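Side-chain contacts in putative diflavin flavoprotein A 3 (Synechocystis sp., PDB 6H0C), which probably passes electrons from NADH to oxygen, reducing it to water, and is represented here by its flavodiiron core of a metallo-beta-lactamase-like and a flavodoxin-like domain: residues Y198-L203 / I276-T281; P205-V210 / E250-A255; S19-R24 / E57-N62; K3-C8 / V64-Q69. One frame throughout, in Å; residues are numbered along the deposited sequence.

Overall arrangement
Two pairs of contacts lie about 24 to 38 Å apart, centre to centre. Contacts 1 and 2 gather where the metallo-beta-lactamase-like domain meets the flavodoxin-like domain; both are partly buried, and they touch through Pro205, which packs on Ala277. Contact 1 uses charge and a bridging water between two helices, whereas contact 2 is mostly alanine methyls against glutamine chains. Contacts 3 and 4 share helix 60-70, which meets strand 14-21 in the first and its sheet neighbour 4-11 in the second. Of these, contact 3 is buried and centres on one phenylalanine ring, while contact 4 is a small aliphatic patch at the surface. The salt bridge from Arg20 to Asp4 ties them together.

Contact 1 (Y198-L203 / I276-T281); sequences YFDCLL and IARGIT
Asp200 and Arg278 face each other where helix 189-202 of the metallo-beta-lactamase-like domain meets helix 268-281 of the flavodoxin-like domain. Their charged ends form a long salt bridge, Asp200 OD2 to Arg278 NH1 at 3.5 Å. The same nitrogen also rests against the aspartate chain, with Arg278 NH1 3.6 Å from Asp200 CB. Carboxylate and guanidinium planes differ by 23°, yet the oxygen approaches the guanidinium obliquely, so this is a loose ionic contact. One step along the helix, Cys201 SG lies 4.3 Å from Arg278 CD and packs against the aliphatic part of the arginine.

The arginine gets there by leaving its helix with CG opposite the backbone N and bending at chi2 (62°), which carries the guanidinium across to Asp200. The aspartate is also engaged on its own helix: OD1 makes a salt bridge with NE of Arg196. That second cation fixes the carboxylate from the other oxygen, which would be expected to favour the ionised carboxylate.

Further out, the helix axes come within 9.5 Å and run at 119° to each other, so the contact is confined to a short crossing, with Cys201 and Arg278 nearest in the backbone. Thr281, one turn on from Ala277 and Arg278, also touches Gln251 of helix 237-253. Its hydroxyl and the Asp200 carbonyl are too far apart to bond directly, and a water spans them: it donates to Asp200 O at 2.6 Å and lies 2.7 Å from Thr281 OG1.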
loop_
_atom_site.group_PDB
_atom_site.type_symbol
_atom_site.label_atom_id
_atom_site.label_comp_id
_atom_site.label_asym_id
_atom_site.label_seq_id
_atom_site.Cartn_x
_atom_site.Cartn_y
_atom_site.Cartn_z
ATOM N N TYR A 198 -9.405 -2.526 -7.180
ATOM C CA TYR A 198 -8.095 -2.574 -6.555
ATOM C C TYR A 198 -7.296 -1.330 -6.942
ATOM O O TYR A 198 -6.762 -0.629 -6.074
ATOM C CB TYR A 198 -7.361 -3.855 -6.966
ATOM C CG TYR A 198 -6.028 -4.085 -6.277
ATOM C CD1 TYR A 198 -4.856 -3.501 -6.761
ATOM C CD2 TYR A 198 -5.937 -4.903 -5.151
ATOM C CE1 TYR A 198 -3.635 -3.720 -6.144
ATOM C CE2 TYR A 198 -4.714 -5.135 -4.523
ATOM C CZ TYR A 198 -3.566 -4.547 -5.026
ATOM O OH TYR A 198 -2.355 -4.776 -4.403
ATOM N N PHE A 199 -7.223 -1.041 -8.236
ATOM C CA PHE A 199 -6.533 0.168 -8.682
ATOM C C PHE A 199 -7.101 1.427 -8.026
ATOM O O PHE A 199 -6.360 2.251 -7.495
ATOM C CB PHE A 199 -6.607 0.315 -10.200
ATOM C CG PHE A 199 -5.961 1.575 -10.710
ATOM C CD1 PHE A 199 -6.671 2.766 -10.755
ATOM C CD2 PHE A 199 -4.637 1.573 -11.121
ATOM C CE1 PHE A 199 -6.078 3.932 -11.216
ATOM C CE2 PHE A 199 -4.038 2.736 -11.590
ATOM C CZ PHE A 199 -4.759 3.917 -11.637
ATOM N N ASP A 200 -8.420 1.568 -8.081
ATOM C CA ASP A 200 -9.101 2.742 -7.554
ATOM C C ASP A 200 -8.844 2.970 -6.072
ATOM O O ASP A 200 -8.627 4.103 -5.643
ATOM C CB ASP A 200 -10.603 2.630 -7.789
ATOM C CG ASP A 200 -10.976 2.776 -9.257
ATOM O OD1 ASP A 200 -10.113 3.208 -10.060
ATOM O OD2 ASP A 200 -12.140 2.466 -9.595
ATOM N N CYS A 201 -8.874 1.903 -5.285
ATOM C CA CYS A 201 -8.691 2.048 -3.846
ATOM C C CYS A 201 -7.239 2.275 -3.446
ATOM O O CYS A 201 -6.955 3.098 -2.573
ATOM C CB CYS A 201 -9.232 0.816 -3.119
ATOM S SG CYS A 201 -11.027 0.658 -3.196
ATOM N N LEU A 202 -6.326 1.542 -4.082
ATOM C CA LEU A 202 -4.926 1.505 -3.658
ATOM C C LEU A 202 -3.990 2.434 -4.425
ATOM O O LEU A 202 -2.998 2.908 -3.872
ATOM C CB LEU A 202 -4.377 0.074 -3.768
ATOM C CG LEU A 202 -4.548 -0.835 -2.545
ATOM C CD1 LEU A 202 -5.977 -1.300 -2.380
ATOM C CD2 LEU A 202 -3.602 -2.022 -2.629
ATOM N N LEU A 203 -4.279 2.679 -5.699
ATOM C CA LEU A 203 -3.269 3.283 -6.571
ATOM C C LEU A 203 -3.646 4.667 -7.110
ATOM O O LEU A 203 -2.766 5.496 -7.365
ATOM C CB LEU A 203 -2.959 2.327 -7.737
ATOM C CG LEU A 203 -2.507 0.927 -7.298
ATOM C CD1 LEU A 203 -2.237 0.024 -8.495
ATOM C CD2 LEU A 203 -1.282 1.015 -6.371
ATOM N N ILE A 276 -11.848 7.919 2.726
ATOM C CA ILE A 276 -12.135 9.275 2.258
ATOM C C ILE A 276 -11.630 9.497 0.825
ATOM O O ILE A 276 -12.341 10.058 -0.010
ATOM C CB ILE A 276 -11.522 10.329 3.200
ATOM C CG1 ILE A 276 -12.210 10.256 4.569
ATOM C CG2 ILE A 276 -11.634 11.727 2.599
ATOM C CD1 ILE A 276 -11.538 11.084 5.634
ATOM N N ALA A 277 -10.415 9.041 0.537
ATOM C CA ALA A 277 -9.860 9.198 -0.801
ATOM C C ALA A 277 -10.750 8.542 -1.861
ATOM O O ALA A 277 -10.970 9.098 -2.932
ATOM C CB ALA A 277 -8.451 8.619 -0.865
ATOM N N ARG A 278 -11.251 7.354 -1.558
ATOM C CA ARG A 278 -12.068 6.624 -2.513
ATOM C C ARG A 278 -13.379 7.377 -2.778
ATOM O O ARG A 278 -13.870 7.414 -3.914
ATOM C CB ARG A 278 -12.316 5.201 -2.002
ATOM C CG ARG A 278 -13.465 4.453 -2.661
ATOM C CD ARG A 278 -13.282 4.240 -4.154
ATOM N NE ARG A 278 -14.358 3.378 -4.640
ATOM C CZ ARG A 278 -14.630 3.147 -5.920
ATOM N NH1 ARG A 278 -13.909 3.728 -6.870
ATOM N NH2 ARG A 278 -15.633 2.338 -6.243
ATOM N N GLY A 279 -13.928 8.000 -1.741
ATOM C CA GLY A 279 -15.111 8.826 -1.909
ATOM C C GLY A 279 -14.844 9.993 -2.850
ATOM O O GLY A 279 -15.705 10.367 -3.651
ATOM N N ILE A 280 -13.645 10.569 -2.761
ATOM C CA ILE A 280 -13.272 11.687 -3.624
ATOM C C ILE A 280 -13.046 11.232 -5.063
ATOM O O ILE A 280 -13.612 11.817 -5.995
ATOM C CB ILE A 280 -11.999 12.400 -3.115
ATOM C CG1 ILE A 280 -12.268 13.082 -1.774
ATOM C CG2 ILE A 280 -11.513 13.443 -4.114
ATOM C CD1 ILE A 280 -11.017 13.680 -1.133
ATOM N N THR A 281 -12.226 10.197 -5.250
ATOM C CA THR A 281 -11.861 9.768 -6.598
ATOM C C THR A 281 -13.052 9.163 -7.350
ATOM O O THR A 281 -13.163 9.311 -8.574
ATOM C CB THR A 281 -10.706 8.737 -6.593
ATOM O OG1 THR A 281 -11.091 7.577 -5.844
ATOM C CG2 THR A 281 -9.439 9.342 -5.999
HETATM O O HOH W 1 -9.199 6.299 -4.325
#

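Contact 2 (P205-V210 / E250-A255)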
loop_
_atom_site.group_PDB
_atom_site.type_symbol
_atom_site.label_atom_id
_atom_site.label_comp_id
_atom_site.label_asym_id
_atom_site.label_seq_id
_atom_site.Cartn_x
_atom_site.Cartn_y
_atom_site.Cartn_z
ATOM N N PRO A 205 -4.862 7.269 -5.639
ATOM C CA PRO A 205 -4.365 8.401 -4.835
ATOM C C PRO A 205 -2.863 8.582 -4.959
ATOM O O PRO A 205 -2.318 9.536 -4.410
ATOM C CB PRO A 205 -4.736 8.014 -3.401
ATOM C CG PRO A 205 -5.817 6.968 -3.545
ATOM C CD PRO A 205 -5.429 6.207 -4.788
ATOM N N ALA A 206 -2.206 7.668 -5.669
ATOM C CA ALA A 206 -0.763 7.736 -5.883
ATOM C C ALA A 206 -0.428 7.706 -7.379
ATOM O O ALA A 206 0.582 7.122 -7.785
ATOM C CB ALA A 206 -0.068 6.583 -5.162
ATOM N N ALA A 207 -1.267 8.350 -8.186
ATOM C CA ALA A 207 -1.202 8.216 -9.640
ATOM C C ALA A 207 0.174 8.547 -10.232
ATOM O O ALA A 207 0.663 7.847 -11.120
ATOM C CB ALA A 207 -2.266 9.087 -10.280
ATOM N N ALA A 208 0.800 9.609 -9.742
ATOM C CA ALA A 208 2.092 10.013 -10.279
ATOM C C ALA A 208 3.203 9.017 -9.914
ATOM O O ALA A 208 4.043 8.677 -10.758
ATOM C CB ALA A 208 2.446 11.413 -9.797
ATOM N N GLN A 209 3.207 8.549 -8.663
ATOM C CA GLN A 209 4.235 7.603 -8.217
ATOM C C GLN A 209 4.044 6.241 -8.881
ATOM O O GLN A 209 5.020 5.551 -9.198
ATOM C CB GLN A 209 4.233 7.439 -6.689
ATOM C CG GLN A 209 4.494 8.715 -5.898
ATOM C CD GLN A 209 3.208 9.478 -5.584
ATOM O OE1 GLN A 209 2.263 9.503 -6.389
ATOM N NE2 GLN A 209 3.161 10.097 -4.406
ATOM N N VAL A 210 2.788 5.856 -9.091
ATOM C CA VAL A 210 2.500 4.581 -9.738
ATOM C C VAL A 210 2.915 4.631 -11.220
ATOM O O VAL A 210 3.431 3.646 -11.766
ATOM C CB VAL A 210 1.009 4.196 -9.583
ATOM C CG1 VAL A 210 0.667 2.976 -10.440
ATOM C CG2 VAL A 210 0.698 3.922 -8.111
ATOM N N GLU A 250 -6.298 8.993 -16.794
ATOM C CA GLU A 250 -7.534 9.711 -16.510
ATOM C C GLU A 250 -7.510 10.344 -15.128
ATOM O O GLU A 250 -8.106 11.397 -14.933
ATOM C CB GLU A 250 -8.764 8.822 -16.668
ATOM C CG GLU A 250 -8.674 7.423 -16.151
ATOM C CD GLU A 250 -9.877 6.598 -16.594
ATOM O OE1 GLU A 250 -10.042 6.402 -17.824
ATOM O OE2 GLU A 250 -10.662 6.175 -15.715
ATOM N N GLN A 251 -6.799 9.734 -14.182
ATOM C CA GLN A 251 -6.678 10.323 -12.854
ATOM C C GLN A 251 -5.960 11.666 -12.920
ATOM O O GLN A 251 -6.418 12.657 -12.357
ATOM C CB GLN A 251 -5.941 9.380 -11.898
ATOM C CG GLN A 251 -6.779 8.184 -11.430
ATOM C CD GLN A 251 -8.069 8.598 -10.739
ATOM O OE1 GLN A 251 -8.075 9.472 -9.877
ATOM N NE2 GLN A 251 -9.172 7.978 -11.128
ATOM N N GLN A 252 -4.834 11.705 -13.614
ATOM C CA GLN A 252 -4.029 12.916 -13.631
ATOM C C GLN A 252 -4.652 13.973 -14.534
ATOM O O GLN A 252 -4.262 15.135 -14.512
ATOM C CB GLN A 252 -2.602 12.581 -14.055
ATOM C CG GLN A 252 -1.923 11.675 -13.034
ATOM C CD GLN A 252 -0.546 11.210 -13.457
ATOM O OE1 GLN A 252 -0.405 10.305 -14.281
ATOM N NE2 GLN A 252 0.481 11.819 -12.882
ATOM N N ALA A 253 -5.654 13.569 -15.302
ATOM C CA ALA A 253 -6.301 14.469 -16.245
ATOM C C ALA A 253 -7.506 15.182 -15.644
ATOM O O ALA A 253 -8.050 16.103 -16.253
ATOM C CB ALA A 253 -6.726 13.705 -17.496
ATOM N N GLN A 254 -7.933 14.766 -14.458
ATOM C CA GLN A 254 -9.128 15.355 -13.864
ATOM C C GLN A 254 -8.900 16.820 -13.472
ATOM O O GLN A 254 -7.796 17.211 -13.087
ATOM C CB GLN A 254 -9.571 14.512 -12.678
ATOM C CG GLN A 254 -9.832 13.089 -13.120
ATOM C CD GLN A 254 -10.377 12.203 -12.038
ATOM O OE1 GLN A 254 -11.536 11.799 -12.090
ATOM N NE2 GLN A 254 -9.541 11.869 -11.062
ATOM N N ALA A 255 -9.948 17.627 -13.599
ATOM C CA ALA A 255 -9.826 19.080 -13.468
ATOM C C ALA A 255 -9.478 19.508 -12.052
ATOM O O ALA A 255 -8.749 20.480 -11.846
ATOM C CB ALA A 255 -11.113 19.756 -13.909
#
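Ala207 points its methyl at helix 237-253, into the angle between the side chains of Gln251 and Gln252. Ala207 CB lies 3.8 Å from Gln252 CG and 4.0 Å from Gln251 CB, so the methyl meets the aliphatic beginnings of both glutamines. It is a van der Waals contact, and the nearest backbone positions, the CA atoms of Ala207 and Gln251, are 6.7 Å apart.

The two glutamines start alike and then part. Each has CG opposite its carbonyl carbon, but Gln252 continues extended at chi2 (175°), which carries its amide past Ala207 to the next residue of the helix, Ala208. There Gln252 NE2 comes to 3.6 Å from Ala208 CA, and the same nitrogen is 3.7 Å from Ala208 CB. The long chain therefore lies alongside the first residues of helix 207-217, with its CG on one alanine and its amide on the next, at the exposed margin of the contact. Gln251 instead bends at chi2 (-58°), and its amide leaves the alanines for the inside of the interface, where its side chain touches Ala204 and Thr281. Gln254 NE2 makes a weak 3.5 Å bond to Gln251 O.

Ala206 is at the N-cap of helix 207-217, and the contact sets the start of that helix beside the C-terminal part of helix 237-253. Just ahead, Pro205 packs on Ala277 of helix 268-281 and hydrogen-bonds through its backbone to Ala289, which sets the start of helix 207-217 beside the outermost strand 286-291 of the flavodoxin-like sheet.

Contact 3 (S19-R24 / E57-N62); sequences SRTWDR and ESFTDN
The Phe59 ring is the centre of this buried contact, and Ser19 makes its CH-pi interaction: Ser19 CB lies over one face, 3.8 Å from the centroid of the Phe59 ring and 23° off the ring normal. It sits toward the rim, nearest the inner atoms, with Ser19 CB 3.6 Å from Phe59 CD1. On the opposite face, and farther from the plane, is CB of the preceding residue, Ser58, so the ring lies between two serine methylenes.

Edge packing comes next. Thr21 meets the far end of the ring at about a right angle, its CG2 in the ring plane and 3.9 Å from Phe59 CZ. The Arg20 carbonyl also lies near that plane, with Arg20 O 3.9 Å from Phe59 CE1. In Thr21 the hydroxyl is opposite the backbone N (chi1 -177°), which turns OG1 away toward its own chain and leaves CB and CG2 to face the ring. That hydroxyl donates to Asp23 O at 3.0 Å, fixing the turn that follows the strand.

Polar linkage is by water. One molecule donates to Phe59 O at 3.0 Å and lies 3.1 Å from Ser19 OG, joining strand to loop beside the aromatic contact. Arg20, pointing the other way, is held by salt bridges to Asp4 and Asp181.

The ring also touches Ala39 of strand 37-45, so Phe59 covers two adjacent antiparallel strands from the loop leading into helix 60-70. This loop residue packs on the sheet just ahead of the helix, in keeping with the alpha-beta/beta-alpha sandwich of the metallo-beta-lactamase fold, where helices flank two central sheets.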
loop_
_atom_site.group_PDB
_atom_site.type_symbol
_atom_site.label_atom_id
_atom_site.label_comp_id
_atom_site.label_asym_id
_atom_site.label_seq_id
_atom_site.Cartn_x
_atom_site.Cartn_y
_atom_site.Cartn_z
ATOM N N SER A 19 -1.588 -17.807 0.658
ATOM C CA SER A 19 -2.417 -17.834 1.861
ATOM C C SER A 19 -3.785 -17.267 1.507
ATOM O O SER A 19 -3.907 -16.087 1.160
ATOM C CB SER A 19 -1.777 -17.039 2.993
ATOM O OG SER A 19 -0.524 -17.603 3.346
ATOM N N ARG A 20 -4.812 -18.107 1.580
ATOM C CA ARG A 20 -6.114 -17.719 1.060
ATOM C C ARG A 20 -7.135 -17.520 2.168
ATOM O O ARG A 20 -7.183 -18.294 3.123
ATOM C CB ARG A 20 -6.616 -18.770 0.060
ATOM C CG ARG A 20 -5.623 -19.100 -1.054
ATOM C CD ARG A 20 -6.254 -19.979 -2.131
ATOM N NE ARG A 20 -6.749 -21.235 -1.579
ATOM C CZ ARG A 20 -7.669 -21.997 -2.161
ATOM N NH1 ARG A 20 -8.200 -21.624 -3.322
ATOM N NH2 ARG A 20 -8.062 -23.128 -1.583
ATOM N N THR A 21 -7.938 -16.464 2.036
ATOM C CA THR A 21 -9.103 -16.268 2.896
ATOM C C THR A 21 -10.322 -15.952 2.027
ATOM O O THR A 21 -10.256 -15.110 1.130
ATOM C CB THR A 21 -8.878 -15.142 3.950
ATOM O OG1 THR A 21 -10.024 -15.050 4.801
ATOM C CG2 THR A 21 -8.638 -13.783 3.295
ATOM N N TRP A 22 -11.427 -16.650 2.267
ATOM C CA TRP A 22 -12.635 -16.415 1.486
ATOM C C TRP A 22 -13.444 -15.279 2.107
ATOM O O TRP A 22 -14.237 -14.626 1.434
ATOM C CB TRP A 22 -13.472 -17.695 1.371
ATOM C CG TRP A 22 -12.987 -18.616 0.275
ATOM C CD1 TRP A 22 -13.363 -18.602 -1.050
ATOM C CD2 TRP A 22 -12.024 -19.666 0.403
ATOM N NE1 TRP A 22 -12.694 -19.587 -1.744
ATOM C CE2 TRP A 22 -11.867 -20.252 -0.875
ATOM C CE3 TRP A 22 -11.274 -20.162 1.474
ATOM C CZ2 TRP A 22 -10.995 -21.311 -1.105
ATOM C CZ3 TRP A 22 -10.408 -21.220 1.246
ATOM C CH2 TRP A 22 -10.277 -21.784 -0.033
ATOM N N ASP A 23 -13.220 -15.032 3.393
ATOM C CA ASP A 23 -13.911 -13.962 4.102
ATOM C C ASP A 23 -13.080 -12.688 4.174
ATOM O O ASP A 23 -11.845 -12.727 4.117
ATOM C CB ASP A 23 -14.266 -14.413 5.513
ATOM C CG ASP A 23 -14.999 -15.732 5.526
ATOM O OD1 ASP A 23 -14.580 -16.629 6.287
ATOM O OD2 ASP A 23 -15.988 -15.874 4.771
ATOM N N ARG A 24 -13.761 -11.555 4.303
ATOM C CA ARG A 24 -13.073 -10.310 4.604
ATOM C C ARG A 24 -12.567 -10.393 6.040
ATOM O O ARG A 24 -13.300 -10.820 6.940
ATOM C CB ARG A 24 -13.993 -9.109 4.412
ATOM C CG ARG A 24 -13.337 -7.782 4.731
ATOM C CD ARG A 24 -14.307 -6.644 4.504
ATOM N NE ARG A 24 -15.560 -6.890 5.213
ATOM C CZ ARG A 24 -16.563 -6.023 5.292
ATOM N NH1 ARG A 24 -16.475 -4.836 4.698
ATOM N NH2 ARG A 24 -17.656 -6.345 5.969
ATOM N N GLU A 57 -0.353 -11.237 9.942
ATOM C CA GLU A 57 -0.755 -11.871 11.206
ATOM C C GLU A 57 -1.869 -12.902 11.088
ATOM O O GLU A 57 -1.858 -13.900 11.807
ATOM C CB GLU A 57 -1.204 -10.816 12.225
ATOM C CG GLU A 57 -0.272 -9.632 12.395
ATOM C CD GLU A 57 -0.615 -8.791 13.622
ATOM O OE1 GLU A 57 -0.783 -9.384 14.713
ATOM O OE2 GLU A 57 -0.716 -7.545 13.492
ATOM N N SER A 58 -2.844 -12.655 10.214
ATOM C CA SER A 58 -3.966 -13.584 10.048
ATOM C C SER A 58 -3.496 -14.939 9.549
ATOM O O SER A 58 -4.212 -15.925 9.676
ATOM C CB SER A 58 -5.001 -13.038 9.061
ATOM O OG SER A 58 -5.397 -11.731 9.402
ATOM N N PHE A 59 -2.298 -14.976 8.967
ATOM C CA PHE A 59 -1.846 -16.143 8.221
ATOM C C PHE A 59 -0.586 -16.770 8.788
ATOM O O PHE A 59 -0.167 -17.845 8.341
ATOM C CB PHE A 59 -1.590 -15.777 6.759
ATOM C CG PHE A 59 -2.817 -15.337 6.019
ATOM C CD1 PHE A 59 -3.849 -16.225 5.773
ATOM C CD2 PHE A 59 -2.926 -14.037 5.547
ATOM C CE1 PHE A 59 -4.969 -15.825 5.081
ATOM C CE2 PHE A 59 -4.039 -13.630 4.854
ATOM C CZ PHE A 59 -5.065 -14.524 4.621
ATOM N N THR A 60 0.013 -16.093 9.762
ATOM C CA THR A 60 1.316 -16.483 10.292
ATOM C C THR A 60 1.461 -17.989 10.545
ATOM O O THR A 60 2.371 -18.622 10.015
ATOM C CB THR A 60 1.621 -15.740 11.604
ATOM O OG1 THR A 60 1.585 -14.321 11.377
ATOM C CG2 THR A 60 2.998 -16.149 12.133
ATOM N N ASP A 61 0.552 -18.567 11.323
ATOM C CA ASP A 61 0.728 -19.940 11.796
ATOM C C ASP A 61 0.476 -21.012 10.744
ATOM O O ASP A 61 1.221 -21.990 10.692
ATOM C CB ASP A 61 -0.162 -20.188 13.010
ATOM C CG ASP A 61 0.248 -19.349 14.182
ATOM O OD1 ASP A 61 1.391 -18.851 14.164
ATOM O OD2 ASP A 61 -0.556 -19.176 15.112
ATOM N N ASN A 62 -0.558 -20.848 9.918
ATOM C CA ASN A 62 -0.768 -21.765 8.797
ATOM C C ASN A 62 0.419 -21.736 7.871
ATOM O O ASN A 62 0.858 -22.768 7.356
ATOM C CB ASN A 62 -2.019 -21.409 7.995
ATOM C CG ASN A 62 -3.281 -21.931 8.620
ATOM O OD1 ASN A 62 -3.255 -22.545 9.689
ATOM N ND2 ASN A 62 -4.409 -21.676 7.966
HETATM O O HOH W 2 -1.319 -19.173 5.937
#

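Contact 4 (K3-C8 / V64-Q69); sequences KDVQIC and VGTLIQ
Thr66 holds its OG1 opposite the carbonyl carbon and its CG2 opposite the backbone N (chi1 -66°), a setting that presents both branches to strand 4-11. Ile7 answers with an extended end: with chi2 at -176°, CD1 reaches out from the strand to meet the threonine methyl tip to tip, Ile7 CD1 to Thr66 CG2 at 3.7 Å. Val5, two residues earlier on the same face of the strand, slides past Thr66 in the opposite direction. Its two methyls divide between the threonine branches: Val5 CG1 is 4.0 Å from Thr66 CG2, and Val5 CG2 is 3.9 Å from Thr66 OG1.

Thr66 thus fits between two alternate strand residues, and the contact is purely van der Waals. The hydroxyl has its polar partner one turn back in its own helix, the carbonyl oxygen of Asn62, whose side chain also touches Val5. Around this patch, Ile7 packs on Thr15 and Phe17 of the adjacent strand 14-21, while Leu67 of the helix reaches the same Phe17.

The small surface patch seats helix 60-70 on strand 4-11, an outermost strand of the seven-stranded mixed sheet, as helices flank the sheets in the metallo-beta-lactamase fold.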
loop_
_atom_site.group_PDB
_atom_site.type_symbol
_atom_site.label_atom_id
_atom_site.label_comp_id
_atom_site.label_asym_id
_atom_site.label_seq_id
_atom_site.Cartn_x
_atom_site.Cartn_y
_atom_site.Cartn_z
ATOM N N LYS A 3 -9.492 -20.518 6.135
ATOM C CA LYS A 3 -8.238 -20.073 5.549
ATOM C C LYS A 3 -7.391 -21.293 5.196
ATOM O O LYS A 3 -7.421 -22.283 5.918
ATOM C CB LYS A 3 -7.492 -19.147 6.518
ATOM C CG LYS A 3 -8.333 -17.958 6.973
ATOM C CD LYS A 3 -7.555 -16.994 7.849
ATOM C CE LYS A 3 -7.079 -17.663 9.116
ATOM N NZ LYS A 3 -6.760 -16.646 10.157
ATOM N N ASP A 4 -6.667 -21.245 4.079
ATOM C CA ASP A 4 -5.701 -22.298 3.778
ATOM C C ASP A 4 -4.463 -21.753 3.057
ATOM O O ASP A 4 -4.320 -20.541 2.876
ATOM C CB ASP A 4 -6.348 -23.429 2.956
ATOM C CG ASP A 4 -6.699 -23.027 1.514
ATOM O OD1 ASP A 4 -6.288 -21.958 1.014
ATOM O OD2 ASP A 4 -7.400 -23.817 0.855
ATOM N N VAL A 5 -3.578 -22.662 2.654
ATOM C CA VAL A 5 -2.399 -22.300 1.882
ATOM C C VAL A 5 -2.349 -23.135 0.607
ATOM O O VAL A 5 -2.256 -24.361 0.653
ATOM C CB VAL A 5 -1.092 -22.497 2.685
ATOM C CG1 VAL A 5 0.116 -22.133 1.830
ATOM C CG2 VAL A 5 -1.121 -21.671 3.973
ATOM N N GLN A 6 -2.424 -22.460 -0.533
ATOM C CA GLN A 6 -2.375 -23.129 -1.821
ATOM C C GLN A 6 -0.963 -23.064 -2.371
ATOM O O GLN A 6 -0.380 -21.983 -2.478
ATOM C CB GLN A 6 -3.361 -22.488 -2.790
ATOM C CG GLN A 6 -3.391 -23.104 -4.166
ATOM C CD GLN A 6 -4.387 -22.400 -5.060
ATOM O OE1 GLN A 6 -4.511 -21.172 -5.026
ATOM N NE2 GLN A 6 -5.117 -23.172 -5.857
ATOM N N ILE A 7 -0.409 -24.226 -2.701
ATOM C CA ILE A 7 0.974 -24.316 -3.154
ATOM C C ILE A 7 1.016 -24.739 -4.608
ATOM O O ILE A 7 0.315 -25.664 -5.007
ATOM C CB ILE A 7 1.797 -25.319 -2.307
ATOM C CG1 ILE A 7 1.706 -24.974 -0.821
ATOM C CG2 ILE A 7 3.259 -25.355 -2.763
ATOM C CD1 ILE A 7 2.574 -25.851 0.040
ATOM N N CYS A 8 1.844 -24.072 -5.402
ATOM C CA CYS A 8 1.925 -24.398 -6.808
ATOM C C CYS A 8 3.284 -24.008 -7.381
ATOM O O CYS A 8 3.764 -22.892 -7.157
ATOM C CB CYS A 8 0.788 -23.699 -7.560
ATOM S SG CYS A 8 0.602 -24.187 -9.284
ATOM N N VAL A 64 3.699 -20.675 8.390
ATOM C CA VAL A 64 4.945 -21.217 8.920
ATOM C C VAL A 64 4.796 -22.723 9.070
ATOM O O VAL A 64 5.721 -23.478 8.782
ATOM C CB VAL A 64 5.331 -20.576 10.267
ATOM C CG1 VAL A 64 6.473 -21.346 10.925
ATOM C CG2 VAL A 64 5.719 -19.128 10.053
ATOM N N GLY A 65 3.608 -23.146 9.491
ATOM C CA GLY A 65 3.306 -24.554 9.655
ATOM C C GLY A 65 3.434 -25.290 8.343
ATOM O O GLY A 65 4.021 -26.365 8.285
ATOM N N THR A 66 2.899 -24.695 7.285
ATOM C CA THR A 66 2.956 -25.292 5.956
ATOM C C THR A 66 4.361 -25.274 5.364
ATOM O O THR A 66 4.839 -26.273 4.824
ATOM C CB THR A 66 2.016 -24.567 4.998
ATOM O OG1 THR A 66 0.668 -24.785 5.416
ATOM C CG2 THR A 66 2.192 -25.097 3.595
ATOM N N LEU A 67 5.018 -24.128 5.465
ATOM C CA LEU A 67 6.350 -23.959 4.903
ATOM C C LEU A 67 7.343 -24.981 5.451
ATOM O O LEU A 67 8.077 -25.608 4.692
ATOM C CB LEU A 67 6.856 -22.542 5.174
ATOM C CG LEU A 67 8.191 -22.178 4.528
ATOM C CD1 LEU A 67 8.122 -22.400 3.014
ATOM C CD2 LEU A 67 8.581 -20.731 4.864
ATOM N N ILE A 68 7.349 -25.151 6.769
ATOM C CA ILE A 68 8.271 -26.066 7.436
ATOM C C ILE A 68 8.169 -27.505 6.924
ATOM O O ILE A 68 9.106 -28.294 7.055
ATOM C CB ILE A 68 8.032 -26.050 8.952
ATOM C CG1 ILE A 68 8.405 -24.679 9.514
ATOM C CG2 ILE A 68 8.843 -27.123 9.641
ATOM C CD1 ILE A 68 7.947 -24.461 10.924
ATOM N N GLN A 69 7.037 -27.843 6.323
ATOM C CA GLN A 69 6.856 -29.184 5.799
ATOM C C GLN A 69 7.458 -29.304 4.415
ATOM O O GLN A 69 7.663 -30.405 3.917
ATOM C CB GLN A 69 5.376 -29.547 5.781
ATOM C CG GLN A 69 4.760 -29.534 7.176
ATOM C CD GLN A 69 3.317 -29.991 7.191
ATOM O OE1 GLN A 69 2.864 -30.688 6.282
ATOM N NE2 GLN A 69 2.583 -29.596 8.228
#